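Local coordinates for Rho guanine nucleotide exchange factor 11 (PDB 5JHH), which probably activates Rho-family GTPases by promoting exchange of bound GDP for GTP through its DH domain, which is followed by a PH domain, at residues I21-V26 / T188-K193; N78-A83 / S98-A103; T133-R136 / R140-L143. All blocks are in the same frame, centred on the assembly; numbering follows the deposited sequence.

Interaction 1 of 3, residues I21-V26 / T188-K193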
loop_
_atom_site.group_PDB
_atom_site.type_symbol
_atom_site.label_atom_id
_atom_site.label_comp_id
_atom_site.label_asym_id
_atom_site.label_seq_id
_atom_site.Cartn_x
_atom_site.Cartn_y
_atom_site.Cartn_z
ATOM N N ILE A 21 -5.942 31.826 -3.958
ATOM C CA ILE A 21 -5.777 31.556 -2.547
ATOM C C ILE A 21 -5.517 30.054 -2.381
ATOM O O ILE A 21 -4.634 29.650 -1.646
ATOM C CB ILE A 21 -7.046 31.887 -1.750
ATOM C CG1 ILE A 21 -7.450 33.363 -1.904
ATOM C CG2 ILE A 21 -6.849 31.525 -0.275
ATOM C CD1 ILE A 21 -6.981 34.263 -0.772
ATOM N N ASP A 22 -6.333 29.243 -3.055
ATOM C CA ASP A 22 -6.286 27.802 -2.908
ATOM C C ASP A 22 -4.981 27.236 -3.446
ATOM O O ASP A 22 -4.416 26.353 -2.834
ATOM C CB ASP A 22 -7.469 27.139 -3.617
ATOM C CG ASP A 22 -8.802 27.461 -2.946
ATOM O OD1 ASP A 22 -8.814 28.300 -2.021
ATOM O OD2 ASP A 22 -9.837 26.913 -3.375
ATOM N N ARG A 23 -4.535 27.766 -4.584
ATOM C CA ARG A 23 -3.239 27.478 -5.154
ATOM C C ARG A 23 -2.147 27.738 -4.145
ATOM O O ARG A 23 -1.288 26.874 -3.927
ATOM C CB ARG A 23 -3.026 28.330 -6.402
ATOM C CG ARG A 23 -1.852 27.916 -7.244
ATOM C CD ARG A 23 -1.600 28.904 -8.367
ATOM N NE ARG A 23 -0.285 28.663 -8.917
ATOM C CZ ARG A 23 0.803 29.385 -8.650
ATOM N NH1 ARG A 23 1.941 29.006 -9.184
ATOM N NH2 ARG A 23 0.763 30.485 -7.895
ATOM N N GLN A 24 -2.212 28.876 -3.461
ATOM C CA GLN A 24 -1.199 29.193 -2.435
ATOM C C GLN A 24 -1.215 28.229 -1.265
ATOM O O GLN A 24 -0.173 27.930 -0.682
ATOM C CB GLN A 24 -1.374 30.594 -1.888
ATOM C CG GLN A 24 -1.137 31.647 -2.935
ATOM C CD GLN A 24 0.261 31.602 -3.458
ATOM O OE1 GLN A 24 1.189 31.551 -2.693
ATOM N NE2 GLN A 24 0.415 31.620 -4.774
ATOM N N GLU A 25 -2.400 27.787 -0.897
ATOM C CA GLU A 25 -2.525 26.906 0.239
ATOM C C GLU A 25 -1.828 25.591 -0.047
ATOM O O GLU A 25 -1.103 25.074 0.796
ATOM C CB GLU A 25 -3.992 26.614 0.547
ATOM C CG GLU A 25 -4.704 27.723 1.292
ATOM C CD GLU A 25 -4.150 27.931 2.685
ATOM O OE1 GLU A 25 -3.436 27.045 3.184
ATOM O OE2 GLU A 25 -4.418 28.986 3.286
ATOM N N VAL A 26 -2.109 25.028 -1.211
ATOM C CA VAL A 26 -1.550 23.743 -1.570
ATOM C C VAL A 26 -0.018 23.816 -1.694
ATOM O O VAL A 26 0.717 22.905 -1.281
ATOM C CB VAL A 26 -2.093 23.240 -2.900
ATOM C CG1 VAL A 26 -1.609 21.818 -3.116
ATOM C CG2 VAL A 26 -3.594 23.243 -2.884
ATOM N N THR A 188 -1.532 27.738 -19.812
ATOM C CA THR A 188 -0.220 28.209 -19.368
ATOM C C THR A 188 0.830 27.151 -19.644
ATOM O O THR A 188 0.556 25.959 -19.539
ATOM C CB THR A 188 -0.259 28.455 -17.844
ATOM O OG1 THR A 188 -1.517 29.020 -17.486
ATOM C CG2 THR A 188 0.751 29.428 -17.452
ATOM N N SER A 189 2.041 27.573 -19.974
ATOM C CA SER A 189 3.209 26.680 -19.901
ATOM C C SER A 189 3.365 26.067 -18.487
ATOM O O SER A 189 3.648 24.881 -18.326
ATOM C CB SER A 189 4.483 27.443 -20.256
ATOM O OG SER A 189 4.488 27.769 -21.630
ATOM N N GLU A 190 3.185 26.907 -17.480
ATOM C CA GLU A 190 3.161 26.498 -16.106
ATOM C C GLU A 190 2.355 25.200 -15.952
ATOM O O GLU A 190 2.831 24.224 -15.358
ATOM C CB GLU A 190 2.586 27.632 -15.239
ATOM C CG GLU A 190 2.401 27.314 -13.753
ATOM C CD GLU A 190 3.712 27.145 -12.946
ATOM O OE1 GLU A 190 4.834 26.992 -13.512
ATOM O OE2 GLU A 190 3.598 27.181 -11.700
ATOM N N HIS A 191 1.174 25.183 -16.549
ATOM C CA HIS A 191 0.185 24.172 -16.284
ATOM C C HIS A 191 0.659 22.863 -16.908
ATOM O O HIS A 191 0.622 21.781 -16.278
ATOM C CB HIS A 191 -1.178 24.604 -16.849
ATOM C CG HIS A 191 -2.279 23.629 -16.599
ATOM N ND1 HIS A 191 -2.440 22.481 -17.347
ATOM C CD2 HIS A 191 -3.284 23.634 -15.694
ATOM C CE1 HIS A 191 -3.486 21.812 -16.896
ATOM N NE2 HIS A 191 -4.018 22.492 -15.899
ATOM N N GLU A 192 1.105 22.982 -18.140
ATOM C CA GLU A 192 1.645 21.873 -18.927
ATOM C C GLU A 192 2.854 21.189 -18.242
ATOM O O GLU A 192 2.985 19.957 -18.257
ATOM C CB GLU A 192 2.057 22.434 -20.286
ATOM C CG GLU A 192 2.314 21.425 -21.398
ATOM C CD GLU A 192 2.597 22.096 -22.771
ATOM O OE1 GLU A 192 3.375 23.084 -22.849
ATOM O OE2 GLU A 192 2.050 21.628 -23.789
ATOM N N LYS A 193 3.737 22.014 -17.697
ATOM C CA LYS A 193 4.990 21.580 -17.071
ATOM C C LYS A 193 4.751 20.901 -15.692
ATOM O O LYS A 193 5.381 19.918 -15.365
ATOM C CB LYS A 193 5.947 22.776 -16.927
ATOM C CG LYS A 193 6.775 23.075 -18.186
ATOM C CD LYS A 193 7.156 24.538 -18.266
ATOM C CE LYS A 193 8.422 24.851 -17.508
ATOM N NZ LYS A 193 8.295 26.188 -16.871
HETATM O O HOH W 1 0.896 26.994 -10.564
#
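Arg23 and Glu190 form a buried, water-assisted salt bridge that ties the start of helix 18-54 to the first turn of helix 189-227. The two backbones stay well apart: Arg23 and His191, whose CA atoms are the nearest pair, are 12.1 Å from each other there. Two long side chains, coming from opposite directions, span that gap. Arg23 places CG anti to its backbone N (chi1 -168°) and runs extended as far as NE, carrying the guanidinium away from its own helix. Glu190 bends at chi2 (69°), which turns its carboxylate toward the arginine. The direct ion pair is long, 3.5 Å from Arg23 NH1 to Glu190 OE2, and the guanidinium and carboxylate planes are 57° apart, so the two groups do not meet as a flat, two-pronged pair. Water 1 closes the bridge: lying in the guanidinium plane at its edge, it accepts from Arg23 NE at 2.6 Å and donates to Glu190 OE2 at 2.9 Å. Both helices belong to the elongated helical bundle of the DH (RhoGEF) domain, and the segment leading into helix 98-105 is held between them. Arg23 NH1 donates to Lys95 O and NH2 to Ile94 O, while Glu190 receives Ile97 N at OE2 and Ser98 OG at OE1. The negative carboxylate, facing backbone N-H, hydroxyl and water, is likely to be stabilised in its ionised form.

Interaction 2 of 3, residues N78-A83 / S98-A103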
loop_
_atom_site.group_PDB
_atom_site.type_symbol
_atom_site.label_atom_id
_atom_site.label_comp_id
_atom_site.label_asym_id
_atom_site.label_seq_id
_atom_site.Cartn_x
_atom_site.Cartn_y
_atom_site.Cartn_z
ATOM N N ASN A 78 16.956 17.831 1.200
ATOM C CA ASN A 78 17.442 19.085 1.736
ATOM C C ASN A 78 17.714 20.082 0.604
ATOM O O ASN A 78 17.274 21.216 0.666
ATOM C CB ASN A 78 18.711 18.813 2.500
ATOM C CG ASN A 78 19.359 20.069 3.062
ATOM O OD1 ASN A 78 18.817 20.738 3.926
ATOM N ND2 ASN A 78 20.544 20.361 2.581
ATOM N N SER A 79 18.357 19.628 -0.455
ATOM C CA SER A 79 18.618 20.483 -1.585
ATOM C C SER A 79 17.311 21.044 -2.095
ATOM O O SER A 79 17.170 22.232 -2.269
ATOM C CB SER A 79 19.386 19.747 -2.690
ATOM O OG SER A 79 18.629 18.663 -3.236
ATOM N N TRP A 80 16.325 20.193 -2.298
ATOM C CA TRP A 80 15.043 20.664 -2.796
ATOM C C TRP A 80 14.411 21.643 -1.802
ATOM O O TRP A 80 13.914 22.708 -2.155
ATOM C CB TRP A 80 14.089 19.483 -3.054
ATOM C CG TRP A 80 12.999 19.799 -4.001
ATOM C CD1 TRP A 80 13.114 20.563 -5.112
ATOM C CD2 TRP A 80 11.634 19.332 -3.970
ATOM N NE1 TRP A 80 11.918 20.620 -5.773
ATOM C CE2 TRP A 80 10.988 19.889 -5.087
ATOM C CE3 TRP A 80 10.882 18.549 -3.071
ATOM C CZ2 TRP A 80 9.630 19.638 -5.382
ATOM C CZ3 TRP A 80 9.559 18.297 -3.342
ATOM C CH2 TRP A 80 8.932 18.847 -4.506
ATOM N N CYS A 81 14.438 21.256 -0.550
ATOM C CA CYS A 81 13.971 22.119 0.496
ATOM C C CYS A 81 14.638 23.498 0.469
ATOM O O CYS A 81 13.968 24.495 0.630
ATOM C CB CYS A 81 14.272 21.478 1.803
ATOM S SG CYS A 81 12.885 21.561 2.865
ATOM N N GLU A 82 15.951 23.561 0.291
ATOM C CA GLU A 82 16.633 24.855 0.231
ATOM C C GLU A 82 16.213 25.680 -1.014
ATOM O O GLU A 82 16.171 26.911 -0.940
ATOM C CB GLU A 82 18.172 24.721 0.279
ATOM C CG GLU A 82 18.770 24.313 1.638
ATOM C CD GLU A 82 18.583 25.346 2.763
ATOM O OE1 GLU A 82 19.238 26.408 2.712
ATOM O OE2 GLU A 82 17.810 25.095 3.729
ATOM N N ALA A 83 15.916 25.026 -2.139
ATOM C CA ALA A 83 15.414 25.758 -3.305
ATOM C C ALA A 83 14.011 26.295 -3.041
ATOM O O ALA A 83 13.648 27.328 -3.582
ATOM C CB ALA A 83 15.434 24.899 -4.566
ATOM N N SER A 98 6.626 25.456 -11.572
ATOM C CA SER A 98 6.831 24.257 -12.346
ATOM C C SER A 98 8.309 23.906 -12.489
ATOM O O SER A 98 8.664 22.740 -12.487
ATOM C CB SER A 98 6.173 24.357 -13.729
ATOM O OG SER A 98 6.676 25.463 -14.434
ATOM N N ASP A 99 9.163 24.902 -12.637
ATOM C CA ASP A 99 10.567 24.649 -12.797
ATOM C C ASP A 99 11.175 24.015 -11.506
ATOM O O ASP A 99 12.056 23.207 -11.576
ATOM C CB ASP A 99 11.302 25.956 -13.072
ATOM C CG ASP A 99 11.077 26.517 -14.497
ATOM O OD1 ASP A 99 10.677 25.797 -15.430
ATOM O OD2 ASP A 99 11.366 27.715 -14.666
ATOM N N LEU A 100 10.789 24.502 -10.341
ATOM C CA LEU A 100 11.188 23.881 -9.115
ATOM C C LEU A 100 10.718 22.409 -9.068
ATOM O O LEU A 100 11.495 21.521 -8.743
ATOM C CB LEU A 100 10.633 24.682 -7.953
ATOM C CG LEU A 100 10.952 24.223 -6.541
ATOM C CD1 LEU A 100 12.443 24.092 -6.281
ATOM C CD2 LEU A 100 10.354 25.216 -5.586
ATOM N N MET A 101 9.495 22.133 -9.510
ATOM C CA MET A 101 9.016 20.757 -9.558
ATOM C C MET A 101 9.811 19.918 -10.533
ATOM O O MET A 101 10.181 18.773 -10.234
ATOM C CB MET A 101 7.556 20.715 -9.928
ATOM C CG MET A 101 6.641 21.541 -9.021
ATOM S SD MET A 101 6.608 20.960 -7.324
ATOM C CE MET A 101 7.543 22.206 -6.511
ATOM N N LEU A 102 10.068 20.453 -11.720
ATOM C CA LEU A 102 10.879 19.720 -12.672
ATOM C C LEU A 102 12.323 19.533 -12.199
ATOM O O LEU A 102 12.977 18.580 -12.599
ATOM C CB LEU A 102 10.887 20.385 -14.057
ATOM C CG LEU A 102 9.511 20.525 -14.721
ATOM C CD1 LEU A 102 9.630 21.375 -15.986
ATOM C CD2 LEU A 102 8.917 19.165 -15.063
ATOM N N ALA A 103 12.833 20.439 -11.386
ATOM C CA ALA A 103 14.177 20.293 -10.930
ATOM C C ALA A 103 14.316 19.091 -9.952
ATOM O O ALA A 103 15.425 18.574 -9.734
ATOM C CB ALA A 103 14.659 21.586 -10.297
#
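Trp80 meets Leu100 and Met101 first, reaching from helix 70-89 to the antiparallel helix 98-105. The segment axes approach to 10.7 Å, at 170° between their directions. Indole NE1 donates to Leu100 O over 3.1 Å with an N-H...O angle of 160°. The oxygen lies near the ring plane, at the indole edge, whereas the donor sits above the plane of the carbonyl. Beyond this bond, the six-membered ring takes the end of Met101: CE is 3.5 Å from Trp80 CZ2, and SD stands at the ring edge, 5.2 Å from its centroid, a Met-aromatic contact. Met101 leaves its helix pointing away, and bends at chi2 and chi3 bring the methyl back to the tryptophan. One turn further on, Ala83 points toward the other helix and rests its CB 3.5 Å from Leu100 CD1. Leu100 CD1 also lies 3.5 Å from Trp80 NE1, so Leu100 fills the angle between indole and alanine. This is antiparallel packing within the DH helical bundle. Phe105 adds an edge-to-face partner to Trp80, Leu30 of helix 18-54 and Leu194 and Ala197 of helix 189-227 pack on Met101, and Met84 and Leu87 of helix 70-89 touch Leu100.

Interaction 3 of 3, residues T133-R136 / R140-L143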
loop_
_atom_site.group_PDB
_atom_site.type_symbol
_atom_site.label_atom_id
_atom_site.label_comp_id
_atom_site.label_asym_id
_atom_site.label_seq_id
_atom_site.Cartn_x
_atom_site.Cartn_y
_atom_site.Cartn_z
ATOM N N THR A 133 13.262 -9.530 14.991
ATOM C CA THR A 133 13.794 -10.762 15.547
ATOM C C THR A 133 14.853 -10.412 16.561
ATOM O O THR A 133 14.867 -10.918 17.697
ATOM C CB THR A 133 14.381 -11.626 14.442
ATOM O OG1 THR A 133 13.313 -12.051 13.613
ATOM C CG2 THR A 133 15.076 -12.822 14.998
ATOM N N LYS A 134 15.725 -9.506 16.146
ATOM C CA LYS A 134 16.802 -9.051 16.993
ATOM C C LYS A 134 16.311 -8.544 18.346
ATOM O O LYS A 134 16.958 -8.742 19.344
ATOM C CB LYS A 134 17.565 -7.959 16.291
ATOM C CG LYS A 134 18.995 -7.941 16.678
ATOM C CD LYS A 134 19.794 -6.940 15.845
ATOM C CE LYS A 134 20.254 -7.570 14.548
ATOM N NZ LYS A 134 21.542 -8.301 14.696
ATOM N N GLN A 135 15.210 -7.817 18.355
ATOM C CA GLN A 135 14.659 -7.254 19.582
ATOM C C GLN A 135 14.147 -8.362 20.488
ATOM O O GLN A 135 14.211 -8.256 21.690
ATOM C CB GLN A 135 13.484 -6.298 19.259
ATOM C CG GLN A 135 13.880 -4.853 18.985
ATOM C CD GLN A 135 12.716 -3.992 18.502
ATOM O OE1 GLN A 135 12.164 -3.212 19.252
ATOM N NE2 GLN A 135 12.358 -4.125 17.241
ATOM N N ARG A 136 13.544 -9.378 19.896
ATOM C CA ARG A 136 13.077 -10.528 20.657
ATOM C C ARG A 136 14.286 -11.259 21.260
ATOM O O ARG A 136 14.276 -11.614 22.420
ATOM C CB ARG A 136 12.225 -11.448 19.767
ATOM C CG ARG A 136 11.829 -12.788 20.376
ATOM C CD ARG A 136 10.849 -13.571 19.492
ATOM N NE ARG A 136 11.452 -14.147 18.273
ATOM C CZ ARG A 136 12.172 -15.275 18.229
ATOM N NH1 ARG A 136 12.411 -15.978 19.329
ATOM N NH2 ARG A 136 12.680 -15.701 17.077
ATOM N N ARG A 140 20.332 -6.468 24.815
ATOM C CA ARG A 140 20.918 -5.131 24.637
ATOM C C ARG A 140 20.205 -4.365 23.486
ATOM O O ARG A 140 20.095 -3.152 23.506
ATOM C CB ARG A 140 22.408 -5.188 24.346
ATOM C CG ARG A 140 23.004 -3.852 23.959
ATOM C CD ARG A 140 24.477 -4.029 23.602
ATOM N NE ARG A 140 25.162 -2.734 23.472
ATOM C CZ ARG A 140 25.842 -2.309 22.402
ATOM N NH1 ARG A 140 25.986 -3.062 21.313
ATOM N NH2 ARG A 140 26.394 -1.104 22.426
ATOM N N PHE A 141 19.754 -5.083 22.479
ATOM C CA PHE A 141 19.215 -4.441 21.341
ATOM C C PHE A 141 17.798 -3.965 21.669
ATOM O O PHE A 141 17.408 -2.829 21.343
ATOM C CB PHE A 141 19.199 -5.379 20.155
ATOM C CG PHE A 141 18.847 -4.684 18.904
ATOM C CD1 PHE A 141 19.706 -3.734 18.398
ATOM C CD2 PHE A 141 17.615 -4.866 18.302
ATOM C CE1 PHE A 141 19.371 -3.013 17.272
ATOM C CE2 PHE A 141 17.275 -4.142 17.182
ATOM C CZ PHE A 141 18.160 -3.226 16.653
ATOM N N GLN A 142 17.050 -4.816 22.363
ATOM C CA GLN A 142 15.676 -4.463 22.775
ATOM C C GLN A 142 15.656 -3.244 23.663
ATOM O O GLN A 142 14.849 -2.342 23.480
ATOM C CB GLN A 142 15.036 -5.627 23.494
ATOM C CG GLN A 142 13.709 -5.310 24.166
ATOM C CD GLN A 142 13.395 -6.324 25.238
ATOM O OE1 GLN A 142 13.410 -5.999 26.421
ATOM N NE2 GLN A 142 13.177 -7.580 24.835
ATOM N N LEU A 143 16.598 -3.198 24.585
ATOM C CA LEU A 143 16.837 -2.024 25.425
ATOM C C LEU A 143 17.163 -0.760 24.657
ATOM O O LEU A 143 16.665 0.318 24.956
ATOM C CB LEU A 143 17.997 -2.292 26.398
ATOM C CG LEU A 143 17.592 -2.299 27.865
ATOM C CD1 LEU A 143 18.523 -3.203 28.682
ATOM C CD2 LEU A 143 17.586 -0.856 28.379
HETATM O O HOH W 2 12.302 -3.524 22.147
#
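The Phe141 ring carries the aliphatic chain of Lys134 on one face, with CD 3.8 Å from the ring centroid and only 7° off the normal, a CH-pi contact. Gln135 CG approaches the same ring obliquely, 3.8 Å from Phe141 CD2. Together they fill the corner of a tight helix-to-helix turn in the DH domain, where helix 124-137 ends and helix 139-150 sets off in a new direction. A chi1 of -171° sets the Phe141 ring opposite its own amide nitrogen and brings it back to the preceding helix. Lys134 crosses the ring at about a right angle and bends at chi3 and chi4, leading NZ away to a salt bridge with Glu62. Leu57 and Met58, in the loop after helix 18-54, also touch Phe141, so the turn is packed against that loop. With an alanine in place of Phe141, the aliphatic part of Lys134 and Gln135 CG would probably lose the surface they pack on, leaving a gap at the turn. On the other side of the turn the contact is polar and partly exposed. Water 2 donates to Gln135 OE1 at 2.9 Å and to Gln142 O at 3.1 Å, joining the two helices through solvent. Gln142 CB lies 3.3 Å from Gln135 O, and its extended side chain runs alongside that oxygen and offers NE2 to Gln135 O in a weak hydrogen bond of 3.4 Å, with an N-H...O angle of 155°.

How the interactions relate
Interactions 1 and 2 are neighbours, with centres about 15 Å apart, and both draw helix 98-105 or the segment before it into the DH bundle. They touch directly: besides the link from Glu190 to Ser98, Lys193 NZ makes a salt bridge to Asp99 OD1. The touching residues of interaction 1 are both buried, yet the contact is polar, a charge pair between helices distant in sequence; interaction 2 is partly buried and mostly apolar around a single indole hydrogen bond. Interaction 3 stands alone, its centre about 40 Å from that of interaction 2, joining consecutive helices at a partly buried turn where ring packing gives way to water-mediated bonding.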